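Local coordinates for protein NAD dependent epimerase/dehydratase family (PDB 5Y1F) that binds NAD+ and probably oxidises L-threonine at its 3-position, as a monomeric member of the NAD-dependent epimerase/dehydratase family, at residues N254-S259 with I295-A300; A232-L237 with W304-K309. One frame throughout, in Å; residues are numbered along the deposited sequence.

Contact 1 (N254-S259 with I295-A300); sequences NLSSMS and INDDDA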
ATOM      1  N   ASN A 254       9.008  -8.671  -2.195  1.00  6.25           N
ATOM      2  CA  ASN A 254       9.293  -7.573  -3.102  1.00  6.16           C
ATOM      3  C   ASN A 254       8.330  -7.599  -4.260  1.00  6.24           C
ATOM      4  O   ASN A 254       7.899  -8.674  -4.702  1.00  7.35           O
ATOM      5  CB  ASN A 254      10.707  -7.703  -3.670  1.00  6.48           C
ATOM      6  CG  ASN A 254      11.790  -7.215  -2.747  1.00  7.10           C
ATOM      7  OD1 ASN A 254      11.555  -6.831  -1.582  1.00  8.25           O
ATOM      8  ND2 ASN A 254      13.037  -7.247  -3.238  1.00  7.42           N
ATOM      9  N   LEU A 255       7.999  -6.439  -4.810  1.00  6.70           N
ATOM     10  CA  LEU A 255       7.033  -6.321  -5.902  1.00  7.36           C
ATOM     11  C   LEU A 255       7.383  -5.118  -6.738  1.00  8.23           C
ATOM     12  O   LEU A 255       7.543  -4.014  -6.202  1.00  9.61           O
ATOM     13  CB  LEU A 255       5.617  -6.207  -5.366  1.00  7.30           C
ATOM     14  CG  LEU A 255       4.553  -6.578  -6.412  1.00  8.66           C
ATOM     15  CD1 LEU A 255       4.414  -8.090  -6.546  1.00 10.36           C
ATOM     16  CD2 LEU A 255       3.204  -5.917  -6.117  1.00  9.71           C
ATOM     17  N   SER A 256       7.462  -5.308  -8.054  1.00  7.63           N
ATOM     18  CA  SER A 256       7.933  -4.308  -8.979  1.00  7.69           C
ATOM     19  C   SER A 256       6.980  -4.060 -10.138  1.00  8.11           C
ATOM     20  O   SER A 256       6.264  -4.962 -10.606  1.00  9.00           O
ATOM     21  CB  SER A 256       9.269  -4.724  -9.529  1.00  9.72           C
ATOM     22  OG  SER A 256       9.906  -3.790 -10.371  1.00 13.23           O
ATOM     23  N   SER A 257       7.025  -2.833 -10.650  1.00  7.96           N
ATOM     24  CA  SER A 257       6.452  -2.521 -11.939  1.00  8.99           C
ATOM     25  C   SER A 257       7.347  -1.515 -12.660  1.00  9.70           C
ATOM     26  O   SER A 257       8.004  -1.887 -13.656  1.00 11.93           O
ATOM     27  CB  SER A 257       5.030  -2.036 -11.813  1.00  8.21           C
ATOM     28  OG  SER A 257       4.567  -1.665 -13.115  1.00  9.82           O
ATOM     29  N   MET A 258       7.338  -0.266 -12.234  1.00  8.95           N
ATOM     30  CA  MET A 258       8.006   0.838 -12.942  1.00  9.30           C
ATOM     31  C   MET A 258       9.028   1.506 -12.050  1.00  8.33           C
ATOM     32  O   MET A 258       8.953   1.420 -10.820  1.00  9.32           O
ATOM     33  CB  MET A 258       6.989   1.915 -13.333  1.00  9.41           C
ATOM     34  CG  MET A 258       5.955   1.471 -14.344  1.00 10.86           C
ATOM     35  SD  MET A 258       4.612   2.638 -14.579  1.00 11.40           S
ATOM     36  CE  MET A 258       3.671   2.255 -13.120  1.00  9.68           C
ATOM     37  N   SER A 259       9.952   2.224 -12.662  1.00  8.23           N
ATOM     38  CA  SER A 259      10.883   3.088 -11.968  1.00  9.39           C
ATOM     39  C   SER A 259      11.165   4.238 -12.897  1.00 10.44           C
ATOM     40  O   SER A 259      11.472   3.961 -14.076  1.00 13.65           O
ATOM     41  CB  SER A 259      12.170   2.303 -11.709  1.00  9.96           C
ATOM     42  OG  SER A 259      12.012   1.391 -10.649  1.00 27.90           O
ATOM     43  N   ILE A 295      13.466  -2.433  -7.753  1.00  7.60           N
ATOM     44  CA  ILE A 295      13.310  -3.575  -6.878  1.00  8.46           C
ATOM     45  C   ILE A 295      13.378  -4.876  -7.675  1.00  7.98           C
ATOM     46  O   ILE A 295      12.667  -5.028  -8.650  1.00  8.92           O
ATOM     47  CB  ILE A 295      11.917  -3.523  -6.211  1.00  9.32           C
ATOM     48  CG1 ILE A 295      11.734  -2.267  -5.348  1.00  9.72           C
ATOM     49  CG2 ILE A 295      11.628  -4.773  -5.405  1.00 11.64           C
ATOM     50  CD1 ILE A 295      12.752  -2.175  -4.233  1.00 10.50           C
ATOM     51  N   ASN A 296      14.111  -5.866  -7.162  1.00  7.75           N
ATOM     52  CA  ASN A 296      14.117  -7.235  -7.777  1.00  8.16           C
ATOM     53  C   ASN A 296      13.000  -8.037  -7.116  1.00  7.37           C
ATOM     54  O   ASN A 296      13.135  -8.467  -5.959  1.00  8.12           O
ATOM     55  CB  ASN A 296      15.475  -7.916  -7.591  1.00  8.30           C
ATOM     56  CG  ASN A 296      15.624  -9.161  -8.425  1.00  8.29           C
ATOM     57  OD1 ASN A 296      16.790  -9.526  -8.833  1.00 10.19           O
ATOM     58  ND2 ASN A 296      14.557  -9.774  -8.742  1.00  6.47           N
ATOM     59  N   ASP A 297      11.936  -8.302  -7.871  1.00  7.13           N
ATOM     60  CA  ASP A 297      10.799  -9.080  -7.412  1.00  7.47           C
ATOM     61  C   ASP A 297      10.732 -10.461  -8.032  1.00  6.80           C
ATOM     62  O   ASP A 297       9.667 -11.015  -8.204  1.00  7.78           O
ATOM     63  CB  ASP A 297       9.507  -8.331  -7.636  1.00  7.76           C
ATOM     64  CG  ASP A 297       9.207  -8.086  -9.096  1.00  8.61           C
ATOM     65  OD1 ASP A 297       8.044  -7.714  -9.401  1.00  9.70           O
ATOM     66  OD2 ASP A 297      10.111  -8.270  -9.930  1.00  8.13           O
ATOM     67  N   ASP A 298      11.889 -11.051  -8.326  1.00  7.31           N
ATOM     68  CA  ASP A 298      11.891 -12.376  -8.913  1.00  7.11           C
ATOM     69  C   ASP A 298      11.125 -13.397  -8.102  1.00  7.52           C
ATOM     70  O   ASP A 298      10.461 -14.262  -8.668  1.00  8.16           O
ATOM     71  CB  ASP A 298      13.294 -12.918  -9.152  1.00  8.54           C
ATOM     72  CG  ASP A 298      13.283 -14.183 -10.010  1.00  8.37           C
ATOM     73  OD1 ASP A 298      12.762 -14.134 -11.128  1.00 10.07           O
ATOM     74  OD2 ASP A 298      13.603 -15.269  -9.501  1.00  9.88           O
ATOM     75  N   ASP A 299      11.173 -13.315  -6.781  1.00  8.02           N
ATOM     76  CA  ASP A 299      10.506 -14.333  -5.989  1.00  7.98           C
ATOM     77  C   ASP A 299       9.008 -14.284  -6.148  1.00  8.02           C
ATOM     78  O   ASP A 299       8.359 -15.330  -6.195  1.00  9.03           O
ATOM     79  CB  ASP A 299      10.895 -14.236  -4.521  1.00  9.21           C
ATOM     80  CG  ASP A 299      12.341 -14.556  -4.338  1.00  9.69           C
ATOM     81  OD1 ASP A 299      12.735 -15.695  -4.664  1.00  9.70           O
ATOM     82  OD2 ASP A 299      13.110 -13.666  -3.921  1.00 11.09           O
ATOM     83  N   ALA A 300       8.409 -13.096  -6.251  1.00  7.74           N
ATOM     84  CA  ALA A 300       6.968 -12.998  -6.537  1.00  7.54           C
ATOM     85  C   ALA A 300       6.649 -13.575  -7.933  1.00  7.57           C
ATOM     86  O   ALA A 300       5.618 -14.225  -8.148  1.00  8.00           O
ATOM     87  CB  ALA A 300       6.502 -11.545  -6.435  1.00  7.07           C
TER
HETATM   88  O   HOH W   1       9.677 -10.920  -4.655  1.00  9.63           O
HETATM   89  O   HOH W   2      11.376  -1.736  -9.685  1.00 14.60           O
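D297 runs from CB to its tip along 254-256. Its CB packs against N254 O at 3.4 Å and also touches L255 CA; beyond it, CG lies over S256 CB. At the tip, OD1 accepts the backbone N-H of S256 (N to OD1 2.8 Å, N-H...O angle 136°), met from well above the carboxylate plane, while OD2 turns to a salt bridge with R301. CG sits between the backbone N and the carbonyl carbon (chi1 64°), which swings the carboxylate over S256. Although D297 stands at the N-cap of helix 298-304, its side chain makes no capping bond.

N254 crosses I295 at about a right angle, its CB 3.5 Å from I295 CG2. Its ND2 gives a nearly straight bond to N296 O (3.0 Å, 166°), which lies in the amide plane of N254, whereas the donor approaches from above the carbonyl plane of N296. OD1 of the same amide accepts from R182, so both ends of the group are held and its rotation is fixed. A300 CB touches N254 O and, at 4.0 Å, L255 CD1; a water joins N254 O to A300 N. A second water links S256 OG to I295 N.

The contact lays the loop after strand 253-254 of the Rossmann-type domain against the start of helix 298-304. Two direct hydrogen bonds and two water bridges satisfy buried polar groups among methyl contacts, which probably fixes the loop more closely than apolar packing alone would.

Contact 2 (A232-L237 with W304-K309); sequences AIRATL and WGWEPK
E307 O is gripped by the guanidinium of R234, NH2 giving the strong bond (2.8 Å, 158°) and NH1 a weak one. This joins helix 229-241 of the Rossmann-type NAD-binding domain to the loop between helices 298-304 and 312-326. The NH2 bond lies in the carbonyl plane of E307 and close to the plane of the guanidinium. Salt bridges to D231 and E238, one turn either way along the helix, hold the same group and would probably offset its charge. The chain of R234 runs extended until it bends at chi3 (51°), which brings one face of the guanidinium over to W306 CZ3, the guanidinium and indole planes 10° apart.

A235 packs beside it: its CB stands over the face of the six-membered ring of W306, a CH-pi contact 3.9 Å from the centroid. At about a right angle to that approach, the same methyl touches W304 CH2 at 4.1 Å. W304 and W306 also meet each other, W306 CB lying over one face of the W304 ring toward its rim. G305 between them takes a positive phi just after the helix. A water donates to G305 O at 2.8 Å and accepts from E307 N and, weakly, from R234 NH1.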
ATOM      1  N   ALA A 232      -1.364  -3.208  -8.202  1.00  7.23           N
ATOM      2  CA  ALA A 232      -1.177  -3.524  -6.825  1.00  6.93           C
ATOM      3  C   ALA A 232      -2.336  -4.343  -6.240  1.00  7.49           C
ATOM      4  O   ALA A 232      -2.123  -5.240  -5.429  1.00  8.06           O
ATOM      5  CB  ALA A 232      -0.920  -2.273  -6.019  1.00  7.77           C
ATOM      6  N   ILE A 233      -3.550  -3.991  -6.625  1.00  7.84           N
ATOM      7  CA  ILE A 233      -4.742  -4.729  -6.144  1.00  8.63           C
ATOM      8  C   ILE A 233      -4.757  -6.149  -6.686  1.00  8.28           C
ATOM      9  O   ILE A 233      -4.961  -7.137  -5.933  1.00  8.39           O
ATOM     10  CB  ILE A 233      -6.008  -3.985  -6.546  1.00  9.00           C
ATOM     11  CG1 ILE A 233      -6.053  -2.609  -5.879  1.00 10.96           C
ATOM     12  CG2 ILE A 233      -7.266  -4.846  -6.256  1.00 10.35           C
ATOM     13  CD1 ILE A 233      -6.249  -2.583  -4.400  1.00 13.25           C
ATOM     14  N   ARG A 234      -4.429  -6.305  -7.965  1.00  8.24           N
ATOM     15  CA  ARG A 234      -4.379  -7.635  -8.546  1.00  8.47           C
ATOM     16  C   ARG A 234      -3.300  -8.460  -7.871  1.00  8.24           C
ATOM     17  O   ARG A 234      -3.509  -9.647  -7.582  1.00  8.99           O
ATOM     18  CB  ARG A 234      -4.158  -7.543 -10.037  1.00  9.62           C
ATOM     19  CG  ARG A 234      -4.203  -8.899 -10.714  1.00 10.90           C
ATOM     20  CD  ARG A 234      -4.188  -8.800 -12.226  1.00  9.88           C
ATOM     21  NE  ARG A 234      -3.116  -7.972 -12.777  1.00 10.41           N
ATOM     22  CZ  ARG A 234      -1.853  -8.327 -12.893  1.00  9.98           C
ATOM     23  NH1 ARG A 234      -1.474  -9.599 -12.697  1.00 10.95           N
ATOM     24  NH2 ARG A 234      -0.962  -7.416 -13.205  1.00 10.25           N
ATOM     25  N   ALA A 235      -2.131  -7.882  -7.611  1.00  7.29           N
ATOM     26  CA  ALA A 235      -1.063  -8.573  -6.960  1.00  8.27           C
ATOM     27  C   ALA A 235      -1.509  -9.082  -5.605  1.00  7.65           C
ATOM     28  O   ALA A 235      -1.208 -10.227  -5.209  1.00  8.33           O
ATOM     29  CB  ALA A 235       0.163  -7.667  -6.798  1.00  8.12           C
ATOM     30  N   THR A 236      -2.230  -8.248  -4.883  1.00  7.40           N
ATOM     31  CA  THR A 236      -2.690  -8.562  -3.541  1.00  8.12           C
ATOM     32  C   THR A 236      -3.611  -9.791  -3.579  1.00  8.12           C
ATOM     33  O   THR A 236      -3.469 -10.734  -2.790  1.00  8.85           O
ATOM     34  CB  THR A 236      -3.404  -7.347  -2.952  1.00  8.09           C
ATOM     35  OG1 THR A 236      -2.455  -6.245  -2.882  1.00  8.73           O
ATOM     36  CG2 THR A 236      -3.913  -7.626  -1.564  1.00  8.41           C
ATOM     37  N   LEU A 237      -4.575  -9.768  -4.505  1.00  9.07           N
ATOM     38  CA  LEU A 237      -5.510 -10.885  -4.657  1.00  9.47           C
ATOM     39  C   LEU A 237      -4.835 -12.141  -5.149  1.00  9.87           C
ATOM     40  O   LEU A 237      -5.145 -13.244  -4.649  1.00  9.47           O
ATOM     41  CB  LEU A 237      -6.647 -10.497  -5.598  1.00 10.73           C
ATOM     42  CG  LEU A 237      -7.550  -9.395  -5.071  1.00 15.11           C
ATOM     43  CD1 LEU A 237      -8.692  -9.167  -6.057  1.00 16.52           C
ATOM     44  CD2 LEU A 237      -8.077  -9.635  -3.668  1.00 16.83           C
ATOM     45  N   TRP A 304       4.433 -17.118  -7.371  1.00  8.62           N
ATOM     46  CA  TRP A 304       3.013 -16.971  -7.570  1.00  9.56           C
ATOM     47  C   TRP A 304       2.625 -16.232  -8.827  1.00  9.97           C
ATOM     48  O   TRP A 304       1.514 -15.752  -8.984  1.00 11.37           O
ATOM     49  CB  TRP A 304       2.339 -16.419  -6.306  1.00  9.47           C
ATOM     50  CG  TRP A 304       2.909 -15.166  -5.691  1.00  8.37           C
ATOM     51  CD1 TRP A 304       3.870 -15.082  -4.758  1.00  8.97           C
ATOM     52  CD2 TRP A 304       2.510 -13.822  -5.971  1.00  9.79           C
ATOM     53  NE1 TRP A 304       4.123 -13.766  -4.435  1.00  8.70           N
ATOM     54  CE2 TRP A 304       3.320 -12.986  -5.192  1.00  8.34           C
ATOM     55  CE3 TRP A 304       1.589 -13.250  -6.839  1.00  8.86           C
ATOM     56  CZ2 TRP A 304       3.137 -11.614  -5.158  1.00  8.58           C
ATOM     57  CZ3 TRP A 304       1.456 -11.876  -6.846  1.00  9.86           C
ATOM     58  CH2 TRP A 304       2.226 -11.074  -6.017  1.00  9.37           C
ATOM     59  N   GLY A 305       3.531 -16.194  -9.801  1.00  9.31           N
ATOM     60  CA  GLY A 305       3.140 -15.783 -11.132  1.00  9.21           C
ATOM     61  C   GLY A 305       2.921 -14.302 -11.342  1.00  9.25           C
ATOM     62  O   GLY A 305       2.264 -13.884 -12.281  1.00 10.46           O
ATOM     63  N   TRP A 306       3.534 -13.488 -10.489  1.00  8.81           N
ATOM     64  CA  TRP A 306       3.355 -12.033 -10.631  1.00  8.80           C
ATOM     65  C   TRP A 306       3.890 -11.532 -11.971  1.00  8.64           C
ATOM     66  O   TRP A 306       5.016 -11.870 -12.358  1.00  8.93           O
ATOM     67  CB  TRP A 306       4.098 -11.297  -9.526  1.00  8.36           C
ATOM     68  CG  TRP A 306       4.115  -9.805  -9.733  1.00  8.70           C
ATOM     69  CD1 TRP A 306       5.244  -9.027  -9.854  1.00  9.04           C
ATOM     70  CD2 TRP A 306       2.992  -8.929  -9.890  1.00  7.76           C
ATOM     71  NE1 TRP A 306       4.874  -7.739 -10.044  1.00  9.25           N
ATOM     72  CE2 TRP A 306       3.508  -7.651 -10.099  1.00  9.07           C
ATOM     73  CE3 TRP A 306       1.602  -9.116  -9.910  1.00  8.84           C
ATOM     74  CZ2 TRP A 306       2.659  -6.546 -10.320  1.00  9.21           C
ATOM     75  CZ3 TRP A 306       0.777  -8.031 -10.164  1.00  9.21           C
ATOM     76  CH2 TRP A 306       1.316  -6.785 -10.344  1.00  9.48           C
ATOM     77  N   GLU A 307       3.107 -10.687 -12.643  1.00  8.38           N
ATOM     78  CA  GLU A 307       3.567  -9.880 -13.763  1.00  9.50           C
ATOM     79  C   GLU A 307       2.725  -8.589 -13.793  1.00  8.98           C
ATOM     80  O   GLU A 307       1.493  -8.694 -13.760  1.00 10.00           O
ATOM     81  CB  GLU A 307       3.276 -10.690 -15.073  1.00 14.27           C
ATOM     82  CG  GLU A 307       4.121 -10.424 -16.258  1.00 21.52           C
ATOM     83  CD  GLU A 307       4.063 -11.524 -17.297  1.00 21.83           C
ATOM     84  OE1 GLU A 307       3.584 -12.652 -17.040  1.00 25.25           O
ATOM     85  OE2 GLU A 307       4.549 -11.202 -18.358  1.00 26.39           O
ATOM     86  N   PRO A 308       3.342  -7.425 -13.831  1.00  8.38           N
ATOM     87  CA  PRO A 308       2.567  -6.209 -13.946  1.00  8.92           C
ATOM     88  C   PRO A 308       1.990  -6.026 -15.343  1.00  9.63           C
ATOM     89  O   PRO A 308       2.570  -6.511 -16.320  1.00 11.72           O
ATOM     90  CB  PRO A 308       3.574  -5.118 -13.630  1.00  9.98           C
ATOM     91  CG  PRO A 308       4.883  -5.694 -14.094  1.00 10.18           C
ATOM     92  CD  PRO A 308       4.787  -7.167 -13.826  1.00  9.46           C
ATOM     93  N   LYS A 309       0.890  -5.293 -15.441  0.70  9.52           N
ATOM     94  CA  LYS A 309       0.161  -5.050 -16.715  0.70 10.37           C
ATOM     95  C   LYS A 309       0.137  -3.566 -17.108  0.70  9.68           C
ATOM     96  O   LYS A 309      -0.193  -3.276 -18.255  0.70 11.06           O
ATOM     97  CB  LYS A 309      -1.308  -5.567 -16.583  0.70 12.85           C
ATOM     98  CG  LYS A 309      -2.127  -5.953 -17.819  0.70 21.77           C
ATOM     99  CD  LYS A 309      -3.651  -5.766 -17.631  0.70 21.19           C
ATOM    100  CE  LYS A 309      -4.188  -6.053 -16.218  0.70 20.50           C
ATOM    101  NZ  LYS A 309      -5.218  -5.140 -15.576  0.70  9.62           N
TER
HETATM  102  O   HOH W   3       0.356 -11.852 -12.411  1.00 12.23           O
HETATM  103  O   HOH W   4      -3.586  -5.180 -13.309  1.00 12.55           O

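W306 ties the two contacts together, whose centres lie 11 Å apart. Its NE1 probably donates to S256 O (3.2 Å), its backbone N probably bonds A300 O, and its CD1 packs 3.5 Å from L255 CD1, so the indole that contact 2 sets against helix 229-241 also packs against 254-259 of contact 1. L255 completes the join by touching A235. Helix 298-304 runs directly from contact 1 into contact 2. Neither contact reaches the cofactor: the side chain of L255 is about 10 Å from NAD and that of A235 about 12 Å, yet they lie about 7 and 8 Å from that of L186, an NAD-binding residue, consistent with both contacts lying just behind the residues that line the pocket.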